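Local coordinates for chlorella virus DNA ligase-adenylate (Chlorella virus, PDB 1FVI), which probably seals breaks in DNA as an ATP-dependent ligase and is captured here with AMP as its enzyme-adenylate intermediate, at residues L58-S63 with F97-D102; T36-R41 with L54-L59; E113-Y118 with P135-E140. The protein carries 1 engineered substitution. One frame throughout, in Å; residues are numbered along the deposited sequence.

Contact 1. Residues L58-S63 with F97-D102; sequences LLPEGS and FDYVTD. With AMP (adenosine monophosphate), chain C.
G62 O is met by one N-H and one CA-H of the other segment, from V100 and Y99. V100 N gives it a nearly straight hydrogen bond (2.9 Å, 165° at the hydrogen), reaching G62 O from above the carbonyl plane rather than along a lone pair. A weaker CA-H...O contact, Y99 CA to G62 O at 3.4 Å, adds to this, and S63 CA answers with the same kind of contact to D98 O at 3.6 Å. This pattern fits the antiparallel, non-hydrogen-bonded pairing of S63 with Y99.

The peptide is presented by a type II turn from P60 to S63. Its third residue, G62, has phi 98°, a value glycine accepts readily. P60 O closes the turn by taking both S63 N and S63 OG, the latter at 2.9 Å.

Y99 carries most of the side-chain contact. With CG anti to its backbone N (chi1 -175°), the ring reaches along the turn: P60 CG lies 3.5 Å from Y99 CE1, and E61 O meets the ring edge in plane, 3.1 Å from the same CE1. Two residues earlier on the same strand, one face of the F97 ring carries the adenine of AMP, with N1 over its centre.

D98 and F97 both face D64, a classic beta bulge, and D98 OD2 forms salt bridges with R165 and R111. The contact thus joins the loop leading from helix 49-58 into strand 63-68 to the end of the adjacent strand 92-99, while D114 and Y118 of helix 108-121 pack against Y99.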
loop_
_atom_site.group_PDB
_atom_site.type_symbol
_atom_site.label_atom_id
_atom_site.label_comp_id
_atom_site.label_asym_id
_atom_site.label_seq_id
_atom_site.Cartn_x
_atom_site.Cartn_y
_atom_site.Cartn_z
ATOM N N LEU A 58 2.567 10.954 19.005
ATOM C CA LEU A 58 1.339 10.933 18.212
ATOM C C LEU A 58 0.437 9.716 18.376
ATOM O O LEU A 58 -0.780 9.844 18.497
ATOM C CB LEU A 58 1.688 11.078 16.723
ATOM C CG LEU A 58 1.428 12.379 15.955
ATOM C CD1 LEU A 58 1.727 13.598 16.785
ATOM C CD2 LEU A 58 2.282 12.372 14.721
ATOM N N LEU A 59 1.027 8.534 18.397
ATOM C CA LEU A 59 0.231 7.320 18.461
ATOM C C LEU A 59 -0.091 6.773 19.836
ATOM O O LEU A 59 0.714 6.891 20.765
ATOM C CB LEU A 59 0.917 6.216 17.652
ATOM C CG LEU A 59 1.182 6.414 16.156
ATOM C CD1 LEU A 59 2.131 5.316 15.688
ATOM C CD2 LEU A 59 -0.133 6.377 15.374
ATOM N N PRO A 60 -1.295 6.180 19.987
ATOM C CA PRO A 60 -1.694 5.602 21.268
ATOM C C PRO A 60 -0.985 4.271 21.411
ATOM O O PRO A 60 -0.614 3.641 20.413
ATOM C CB PRO A 60 -3.202 5.418 21.109
ATOM C CG PRO A 60 -3.341 5.159 19.655
ATOM C CD PRO A 60 -2.445 6.207 19.065
ATOM N N GLU A 61 -0.740 3.880 22.654
ATOM C CA GLU A 61 -0.084 2.619 22.969
ATOM C C GLU A 61 -0.853 1.464 22.290
ATOM O O GLU A 61 -2.084 1.425 22.326
ATOM C CB GLU A 61 -0.076 2.460 24.499
ATOM C CG GLU A 61 0.419 1.121 25.007
ATOM C CD GLU A 61 1.919 0.936 24.888
ATOM O OE1 GLU A 61 2.629 1.901 24.523
ATOM O OE2 GLU A 61 2.384 -0.189 25.183
ATOM N N GLY A 62 -0.135 0.550 21.642
ATOM C CA GLY A 62 -0.799 -0.560 20.974
ATOM C C GLY A 62 -1.019 -0.376 19.475
ATOM O O GLY A 62 -1.626 -1.226 18.808
ATOM N N SER A 63 -0.523 0.736 18.942
ATOM C CA SER A 63 -0.632 1.011 17.514
ATOM C C SER A 63 0.268 0.109 16.674
ATOM O O SER A 63 1.412 -0.172 17.051
ATOM C CB SER A 63 -0.273 2.458 17.221
ATOM O OG SER A 63 -1.317 3.292 17.644
ATOM N N PHE A 97 -2.507 0.660 10.605
ATOM C CA PHE A 97 -3.507 -0.345 10.269
ATOM C C PHE A 97 -4.126 -1.178 11.394
ATOM O O PHE A 97 -5.097 -1.908 11.153
ATOM C CB PHE A 97 -3.016 -1.241 9.119
ATOM C CG PHE A 97 -1.692 -1.910 9.370
ATOM C CD1 PHE A 97 -1.538 -2.840 10.417
ATOM C CD2 PHE A 97 -0.629 -1.704 8.494
ATOM C CE1 PHE A 97 -0.352 -3.560 10.579
ATOM C CE2 PHE A 97 0.572 -2.419 8.639
ATOM C CZ PHE A 97 0.715 -3.352 9.682
ATOM N N ASP A 98 -3.570 -1.087 12.605
ATOM C CA ASP A 98 -4.116 -1.827 13.736
ATOM C C ASP A 98 -3.900 -1.097 15.053
ATOM O O ASP A 98 -3.039 -0.229 15.161
ATOM C CB ASP A 98 -3.569 -3.260 13.798
ATOM C CG ASP A 98 -4.599 -4.260 14.312
ATOM O OD1 ASP A 98 -5.667 -3.845 14.817
ATOM O OD2 ASP A 98 -4.337 -5.478 14.213
ATOM N N TYR A 99 -4.689 -1.486 16.049
ATOM C CA TYR A 99 -4.682 -0.876 17.376
ATOM C C TYR A 99 -5.163 -1.896 18.393
ATOM O O TYR A 99 -6.360 -2.209 18.424
ATOM C CB TYR A 99 -5.682 0.291 17.377
ATOM C CG TYR A 99 -5.730 1.113 18.645
ATOM C CD1 TYR A 99 -4.630 1.174 19.508
ATOM C CD2 TYR A 99 -6.844 1.904 18.935
ATOM C CE1 TYR A 99 -4.632 2.009 20.618
ATOM C CE2 TYR A 99 -6.856 2.747 20.041
ATOM C CZ TYR A 99 -5.743 2.795 20.874
ATOM O OH TYR A 99 -5.725 3.654 21.946
ATOM N N VAL A 100 -4.266 -2.397 19.237
ATOM C CA VAL A 100 -4.714 -3.364 20.227
ATOM C C VAL A 100 -5.440 -2.769 21.429
ATOM O O VAL A 100 -6.451 -3.324 21.825
ATOM C CB VAL A 100 -3.624 -4.389 20.629
ATOM C CG1 VAL A 100 -4.070 -5.231 21.860
ATOM C CG2 VAL A 100 -3.400 -5.340 19.472
ATOM N N THR A 101 -4.984 -1.642 21.981
ATOM C CA THR A 101 -5.668 -1.024 23.137
ATOM C C THR A 101 -5.422 -1.846 24.414
ATOM O O THR A 101 -4.720 -1.403 25.317
ATOM C CB THR A 101 -7.223 -0.816 22.856
ATOM O OG1 THR A 101 -7.447 0.469 22.269
ATOM C CG2 THR A 101 -8.077 -0.934 24.104
ATOM N N ASP A 102 -5.965 -3.057 24.465
ATOM C CA ASP A 102 -5.790 -3.931 25.611
ATOM C C ASP A 102 -5.857 -5.382 25.165
ATOM O O ASP A 102 -4.831 -6.019 24.915
ATOM C CB ASP A 102 -6.879 -3.651 26.670
ATOM C CG ASP A 102 -7.005 -4.767 27.716
ATOM O OD1 ASP A 102 -8.145 -5.176 28.014
ATOM O OD2 ASP A 102 -5.973 -5.248 28.231
HETATM P P AMP C . 5.231 -8.930 1.297
HETATM O O1P AMP C . 5.467 -10.356 1.081
HETATM O O3P AMP C . 6.730 -8.416 1.306
HETATM O "O5'" AMP C . 4.804 -8.683 2.720
HETATM C "C5'" AMP C . 4.665 -7.269 3.233
HETATM C "C4'" AMP C . 4.934 -7.150 4.717
HETATM O "O4'" AMP C . 4.370 -5.900 5.124
HETATM C "C3'" AMP C . 4.247 -8.244 5.568
HETATM O "O3'" AMP C . 5.028 -8.709 6.669
HETATM C "C2'" AMP C . 3.039 -7.578 6.130
HETATM O "O2'" AMP C . 2.729 -8.120 7.409
HETATM C "C1'" AMP C . 3.382 -6.078 6.110
HETATM N N9 AMP C . 2.224 -5.286 5.743
HETATM C C8 AMP C . 2.225 -4.323 4.759
HETATM N N7 AMP C . 1.045 -3.781 4.649
HETATM C C5 AMP C . 0.217 -4.389 5.582
HETATM C C6 AMP C . -1.134 -4.228 5.926
HETATM N N6 AMP C . -1.944 -3.334 5.311
HETATM N N1 AMP C . -1.598 -5.019 6.910
HETATM C C2 AMP C . -0.806 -5.886 7.500
HETATM N N3 AMP C . 0.486 -6.146 7.279
HETATM C C4 AMP C . 0.987 -5.358 6.284
#

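Contact 2. Residues T36-R41 with L54-L59. With SO4 (sulfate ion), chain B.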
loop_
_atom_site.group_PDB
_atom_site.type_symbol
_atom_site.label_atom_id
_atom_site.label_comp_id
_atom_site.label_asym_id
_atom_site.label_seq_id
_atom_site.Cartn_x
_atom_site.Cartn_y
_atom_site.Cartn_z
ATOM N N THR A 36 5.427 1.603 24.243
ATOM C CA THR A 36 6.232 2.462 25.116
ATOM C C THR A 36 6.954 3.462 24.205
ATOM O O THR A 36 6.976 4.662 24.467
ATOM C CB THR A 36 7.228 1.649 25.985
ATOM O OG1 THR A 36 6.562 0.498 26.527
ATOM C CG2 THR A 36 7.757 2.500 27.148
ATOM N N GLN A 37 7.535 2.937 23.129
ATOM C CA GLN A 37 8.218 3.707 22.093
ATOM C C GLN A 37 8.020 2.933 20.777
ATOM O O GLN A 37 7.447 1.841 20.787
ATOM C CB GLN A 37 9.703 3.839 22.394
ATOM C CG GLN A 37 10.462 2.530 22.432
ATOM C CD GLN A 37 11.945 2.723 22.689
ATOM O OE1 GLN A 37 12.608 1.836 23.228
ATOM N NE2 GLN A 37 12.480 3.880 22.286
ATOM N N MET A 38 8.464 3.491 19.651
ATOM C CA MET A 38 8.318 2.793 18.372
ATOM C C MET A 38 9.323 1.656 18.228
ATOM O O MET A 38 10.532 1.841 18.403
ATOM C CB MET A 38 8.413 3.745 17.183
ATOM C CG MET A 38 7.333 4.808 17.164
ATOM S SD MET A 38 5.636 4.242 17.522
ATOM C CE MET A 38 5.138 3.476 15.992
ATOM N N LEU A 39 8.783 0.465 17.972
ATOM C CA LEU A 39 9.558 -0.760 17.814
ATOM C C LEU A 39 9.445 -1.273 16.370
ATOM O O LEU A 39 8.469 -0.987 15.665
ATOM C CB LEU A 39 9.007 -1.834 18.771
ATOM C CG LEU A 39 9.356 -1.897 20.272
ATOM C CD1 LEU A 39 9.654 -0.549 20.871
ATOM C CD2 LEU A 39 8.225 -2.579 21.022
ATOM N N SER A 40 10.459 -2.004 15.926
ATOM C CA SER A 40 10.441 -2.590 14.586
ATOM C C SER A 40 9.853 -4.011 14.723
ATOM O O SER A 40 9.341 -4.370 15.800
ATOM C CB SER A 40 11.854 -2.631 13.999
ATOM O OG SER A 40 12.661 -3.538 14.713
ATOM N N ARG A 41 9.917 -4.812 13.656
ATOM C CA ARG A 41 9.377 -6.171 13.699
ATOM C C ARG A 41 10.117 -7.098 14.649
ATOM O O ARG A 41 9.537 -8.055 15.151
ATOM C CB ARG A 41 9.294 -6.799 12.306
ATOM C CG ARG A 41 10.599 -7.073 11.620
ATOM C CD ARG A 41 10.325 -7.662 10.235
ATOM N NE ARG A 41 9.983 -9.086 10.279
ATOM C CZ ARG A 41 9.037 -9.659 9.542
ATOM N NH1 ARG A 41 8.311 -8.931 8.710
ATOM N NH2 ARG A 41 8.876 -10.976 9.577
ATOM N N LEU A 54 8.568 11.388 17.633
ATOM C CA LEU A 54 7.385 11.953 16.988
ATOM C C LEU A 54 6.200 10.986 16.996
ATOM O O LEU A 54 5.102 11.328 17.458
ATOM C CB LEU A 54 7.699 12.353 15.536
ATOM C CG LEU A 54 8.610 13.553 15.236
ATOM C CD1 LEU A 54 8.899 13.663 13.741
ATOM C CD2 LEU A 54 7.964 14.828 15.728
ATOM N N LEU A 55 6.413 9.785 16.463
ATOM C CA LEU A 55 5.346 8.788 16.426
ATOM C C LEU A 55 4.889 8.361 17.827
ATOM O O LEU A 55 3.698 8.155 18.033
ATOM C CB LEU A 55 5.766 7.565 15.606
ATOM C CG LEU A 55 5.942 7.769 14.097
ATOM C CD1 LEU A 55 6.547 6.517 13.470
ATOM C CD2 LEU A 55 4.614 8.119 13.453
ATOM N N THR A 56 5.813 8.241 18.789
ATOM C CA THR A 56 5.419 7.843 20.146
ATOM C C THR A 56 4.521 8.910 20.782
ATOM O O THR A 56 3.609 8.588 21.541
ATOM C CB THR A 56 6.624 7.554 21.083
ATOM O OG1 THR A 56 7.393 8.744 21.269
ATOM C CG2 THR A 56 7.502 6.483 20.513
ATOM N N GLU A 57 4.772 10.174 20.451
ATOM C CA GLU A 57 3.973 11.287 20.966
ATOM C C GLU A 57 2.590 11.288 20.298
ATOM O O GLU A 57 1.570 11.540 20.955
ATOM C CB GLU A 57 4.671 12.639 20.704
ATOM C CG GLU A 57 5.915 12.891 21.565
ATOM C CD GLU A 57 6.754 14.109 21.128
ATOM O OE1 GLU A 57 6.356 14.848 20.192
ATOM O OE2 GLU A 57 7.835 14.320 21.728
ATOM N N LEU A 58 2.567 10.954 19.005
ATOM C CA LEU A 58 1.339 10.933 18.212
ATOM C C LEU A 58 0.437 9.716 18.376
ATOM O O LEU A 58 -0.780 9.844 18.497
ATOM C CB LEU A 58 1.688 11.078 16.723
ATOM C CG LEU A 58 1.428 12.379 15.955
ATOM C CD1 LEU A 58 1.727 13.598 16.785
ATOM C CD2 LEU A 58 2.282 12.372 14.721
ATOM N N LEU A 59 1.027 8.534 18.397
ATOM C CA LEU A 59 0.231 7.320 18.461
ATOM C C LEU A 59 -0.091 6.773 19.836
ATOM O O LEU A 59 0.714 6.891 20.765
ATOM C CB LEU A 59 0.917 6.216 17.652
ATOM C CG LEU A 59 1.182 6.414 16.156
ATOM C CD1 LEU A 59 2.131 5.316 15.688
ATOM C CD2 LEU A 59 -0.133 6.377 15.374
HETATM S S SO4 B . 7.142 -11.385 5.786
HETATM O O1 SO4 B . 7.813 -12.071 6.885
HETATM O O2 SO4 B . 5.721 -11.854 5.659
HETATM O O3 SO4 B . 7.859 -11.603 4.427
HETATM O O4 SO4 B . 7.184 -9.877 6.022
#
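M38 meets three residues of the helix end, each with a different part of its side chain or backbone. Its CG lies 3.5 Å from L55 CB, its CE is 3.5 Å from L59 CD1, and its SD sits between these two partners. The chain is bent at both chi2 (-45°) and chi3 (-77°), which curls the methyl end round toward L59; against both leucines the methionine runs at about a right angle. T56 makes the third approach. Its CG2 methyl slides past M38 in the opposite direction and presses on the backbone, 3.3 Å from M38 N and 3.3 Å from Q37 CA.

The next shell fixes these groups. T56 OG1 lies between its backbone N and carbonyl carbon (chi1 63°), where it bonds to R53 O, three residues earlier in the helix, and the methyl is left to face the strand. M38 N is hydrogen-bonded to N52 OD1 of the same helix. K34 NZ reaches the carbonyl oxygens of T56 and L59, tying the last turn of helix 49-58 to strand 30-34. Y94 touches M38, L55 and L59, so the methionine of edge strand 38-39 and the helix share one apolar layer over the sheet.

Further along the same segment, R41 belongs to the AMP pocket. Its guanidinium meets a sulfate edge-on, NH1 to O4 and NH2 to O1, each at 3.1 Å; K185 also holds this ion, probably a crystallisation component.

Between the two segments the side-chain contacts are methyl, methylene and thioether groups, the T56 methyl also lying on M38 N. No polar pair forms between them; M38's polar tie to this helix runs through N52. The sulfate, by contrast, marks an anion-binding position consistent with a role in gripping phosphate.

Contact 3. Residues E113-Y118 with P135-E140; sequences EDMKNY and PLIPVE
A small apolar contact, 181 Å² counting both sides, sets helix 108-121 against the chain that leaves strand 131-135, close to the adenine pocket. Its evidence is a short set of van der Waals contacts from two neighbouring helix residues, M115 and K116, to P135, L136 and I137.

The CB of M115 points toward the 135-140 segment; the side chain has CG anti to its backbone N (chi1 165°) and stays extended until chi3 (68°) turns the methyl aside. The methyl CE then comes to 3.8 Å from L136 O and 4.2 Å from I137 CG1, while SD stands 4.5 Å from P135 CA. The thioether end therefore spans the backbone of P135 and L136 and reaches the I137 side chain. M115 also packs on W96 of strand 92-99.

The topology explains the placement. Strands 92-99 and 131-135 are parallel neighbours in one sheet, and helix 108-121 lies between them in sequence, a beta-alpha-beta crossover within the nucleotide-binding part of the ligase. P135 ends the second strand, against I119 of the helix; after it the chain passes on to strand 139-141, whose V139 is paired with A23 of the other sheet.

I137 supplies the outer half of the contact. Its CD1 touches the aliphatic stem of K116, 3.9 Å from CG, and the two side chains run at about a right angle. The K116 ammonium is carried past this hydrocarbon part toward E113, where NZ and OE2 form a long salt bridge of 4.0 Å within the helix. L136 sends its CB the other way, away from the helix, and its side chain touches AMP together with T24, P25, I27 and F97.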
loop_
_atom_site.group_PDB
_atom_site.type_symbol
_atom_site.label_atom_id
_atom_site.label_comp_id
_atom_site.label_asym_id
_atom_site.label_seq_id
_atom_site.Cartn_x
_atom_site.Cartn_y
_atom_site.Cartn_z
ATOM N N GLU A 113 -12.364 0.045 14.732
ATOM C CA GLU A 113 -13.304 1.042 15.226
ATOM C C GLU A 113 -12.688 1.830 16.381
ATOM O O GLU A 113 -12.982 3.008 16.562
ATOM C CB GLU A 113 -14.589 0.366 15.678
ATOM C CG GLU A 113 -15.688 1.334 16.049
ATOM C CD GLU A 113 -16.139 2.195 14.891
ATOM O OE1 GLU A 113 -16.590 3.329 15.166
ATOM O OE2 GLU A 113 -16.056 1.746 13.718
ATOM N N ASP A 114 -11.847 1.167 17.172
ATOM C CA ASP A 114 -11.142 1.832 18.266
ATOM C C ASP A 114 -10.222 2.919 17.674
ATOM O O ASP A 114 -10.170 4.050 18.174
ATOM C CB ASP A 114 -10.274 0.838 19.051
ATOM C CG ASP A 114 -11.061 0.018 20.059
ATOM O OD1 ASP A 114 -12.215 0.368 20.396
ATOM O OD2 ASP A 114 -10.502 -0.989 20.531
ATOM N N MET A 115 -9.482 2.551 16.627
ATOM C CA MET A 115 -8.570 3.471 15.941
ATOM C C MET A 115 -9.369 4.641 15.407
ATOM O O MET A 115 -8.982 5.793 15.583
ATOM C CB MET A 115 -7.853 2.760 14.777
ATOM C CG MET A 115 -7.154 3.697 13.761
ATOM S SD MET A 115 -6.156 2.844 12.469
ATOM C CE MET A 115 -7.444 2.014 11.500
ATOM N N LYS A 116 -10.505 4.343 14.782
ATOM C CA LYS A 116 -11.351 5.383 14.211
ATOM C C LYS A 116 -11.814 6.378 15.263
ATOM O O LYS A 116 -11.702 7.600 15.063
ATOM C CB LYS A 116 -12.559 4.771 13.497
ATOM C CG LYS A 116 -12.222 4.093 12.189
ATOM C CD LYS A 116 -13.461 3.521 11.532
ATOM C CE LYS A 116 -14.429 4.625 11.134
ATOM N NZ LYS A 116 -15.686 4.089 10.543
ATOM N N ASN A 117 -12.293 5.843 16.390
ATOM C CA ASN A 117 -12.775 6.663 17.493
ATOM C C ASN A 117 -11.671 7.478 18.134
ATOM O O ASN A 117 -11.874 8.652 18.456
ATOM C CB ASN A 117 -13.501 5.823 18.538
ATOM C CG ASN A 117 -14.896 5.427 18.091
ATOM O OD1 ASN A 117 -15.205 4.240 17.961
ATOM N ND2 ASN A 117 -15.746 6.423 17.841
ATOM N N TYR A 118 -10.489 6.884 18.269
ATOM C CA TYR A 118 -9.373 7.602 18.861
ATOM C C TYR A 118 -9.112 8.841 18.010
ATOM O O TYR A 118 -8.947 9.938 18.547
ATOM C CB TYR A 118 -8.124 6.716 18.935
ATOM C CG TYR A 118 -6.952 7.385 19.595
ATOM C CD1 TYR A 118 -6.740 7.259 20.968
ATOM C CD2 TYR A 118 -6.075 8.177 18.860
ATOM C CE1 TYR A 118 -5.683 7.909 21.591
ATOM C CE2 TYR A 118 -5.015 8.832 19.467
ATOM C CZ TYR A 118 -4.824 8.695 20.834
ATOM O OH TYR A 118 -3.770 9.331 21.437
ATOM N N PRO A 135 -4.624 6.601 8.437
ATOM C CA PRO A 135 -5.438 5.499 8.959
ATOM C C PRO A 135 -5.779 4.527 7.822
ATOM O O PRO A 135 -6.351 4.920 6.804
ATOM C CB PRO A 135 -6.705 6.211 9.463
ATOM C CG PRO A 135 -6.255 7.625 9.719
ATOM C CD PRO A 135 -5.344 7.883 8.551
ATOM N N LEU A 136 -5.370 3.274 7.972
ATOM C CA LEU A 136 -5.666 2.266 6.974
ATOM C C LEU A 136 -6.943 1.551 7.369
ATOM O O LEU A 136 -6.905 0.536 8.055
ATOM C CB LEU A 136 -4.538 1.244 6.868
ATOM C CG LEU A 136 -3.440 1.362 5.806
ATOM C CD1 LEU A 136 -2.912 -0.043 5.538
ATOM C CD2 LEU A 136 -3.966 1.974 4.508
ATOM N N ILE A 137 -8.077 2.140 7.009
ATOM C CA ILE A 137 -9.381 1.546 7.288
ATOM C C ILE A 137 -9.650 0.539 6.146
ATOM O O ILE A 137 -9.524 0.880 4.961
ATOM C CB ILE A 137 -10.425 2.657 7.379
ATOM C CG1 ILE A 137 -10.072 3.537 8.594
ATOM C CG2 ILE A 137 -11.837 2.066 7.448
ATOM C CD1 ILE A 137 -10.756 4.870 8.642
ATOM N N PRO A 138 -9.969 -0.726 6.483
ATOM C CA PRO A 138 -10.212 -1.732 5.440
ATOM C C PRO A 138 -11.442 -1.568 4.562
ATOM O O PRO A 138 -12.406 -0.892 4.923
ATOM C CB PRO A 138 -10.259 -3.034 6.225
ATOM C CG PRO A 138 -10.898 -2.590 7.529
ATOM C CD PRO A 138 -10.173 -1.296 7.826
ATOM N N VAL A 139 -11.369 -2.205 3.397
ATOM C CA VAL A 139 -12.434 -2.210 2.407
ATOM C C VAL A 139 -13.116 -3.562 2.537
ATOM O O VAL A 139 -12.440 -4.561 2.709
ATOM C CB VAL A 139 -11.849 -2.139 0.970
ATOM C CG1 VAL A 139 -12.945 -2.343 -0.060
ATOM C CG2 VAL A 139 -11.162 -0.813 0.746
ATOM N N GLU A 140 -14.443 -3.590 2.500
ATOM C CA GLU A 140 -15.166 -4.852 2.565
ATOM C C GLU A 140 -15.308 -5.364 1.130
ATOM O O GLU A 140 -15.858 -4.683 0.276
ATOM C CB GLU A 140 -16.543 -4.678 3.205
ATOM C CG GLU A 140 -17.353 -5.977 3.280
ATOM C CD GLU A 140 -18.696 -5.807 3.988
ATOM O OE1 GLU A 140 -19.071 -6.705 4.784
ATOM O OE2 GLU A 140 -19.372 -4.777 3.750
#

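Along the chain the order is 36-41, 54-59 overlapping 58-63, then 97-102, 113-118 and 135-140. Contacts 1 and 2 share L58 and L59, have centres about 10 Å apart and are joined by a probable hydrogen bond, E61 OE1 to T36 N at 2.8 Å. Contact 3 lies about 11 Å from contact 1 and about 18 Å from contact 2, centre to centre. It meets contact 1 through P60 with Y118 and F97 with L136. All three border the sheet that runs from strand 38-39 to strand 131-135, and F97, R41 and L136, one from each contact, belong to the AMP pocket, so the same framework that packs the helices also lines the nucleotide site.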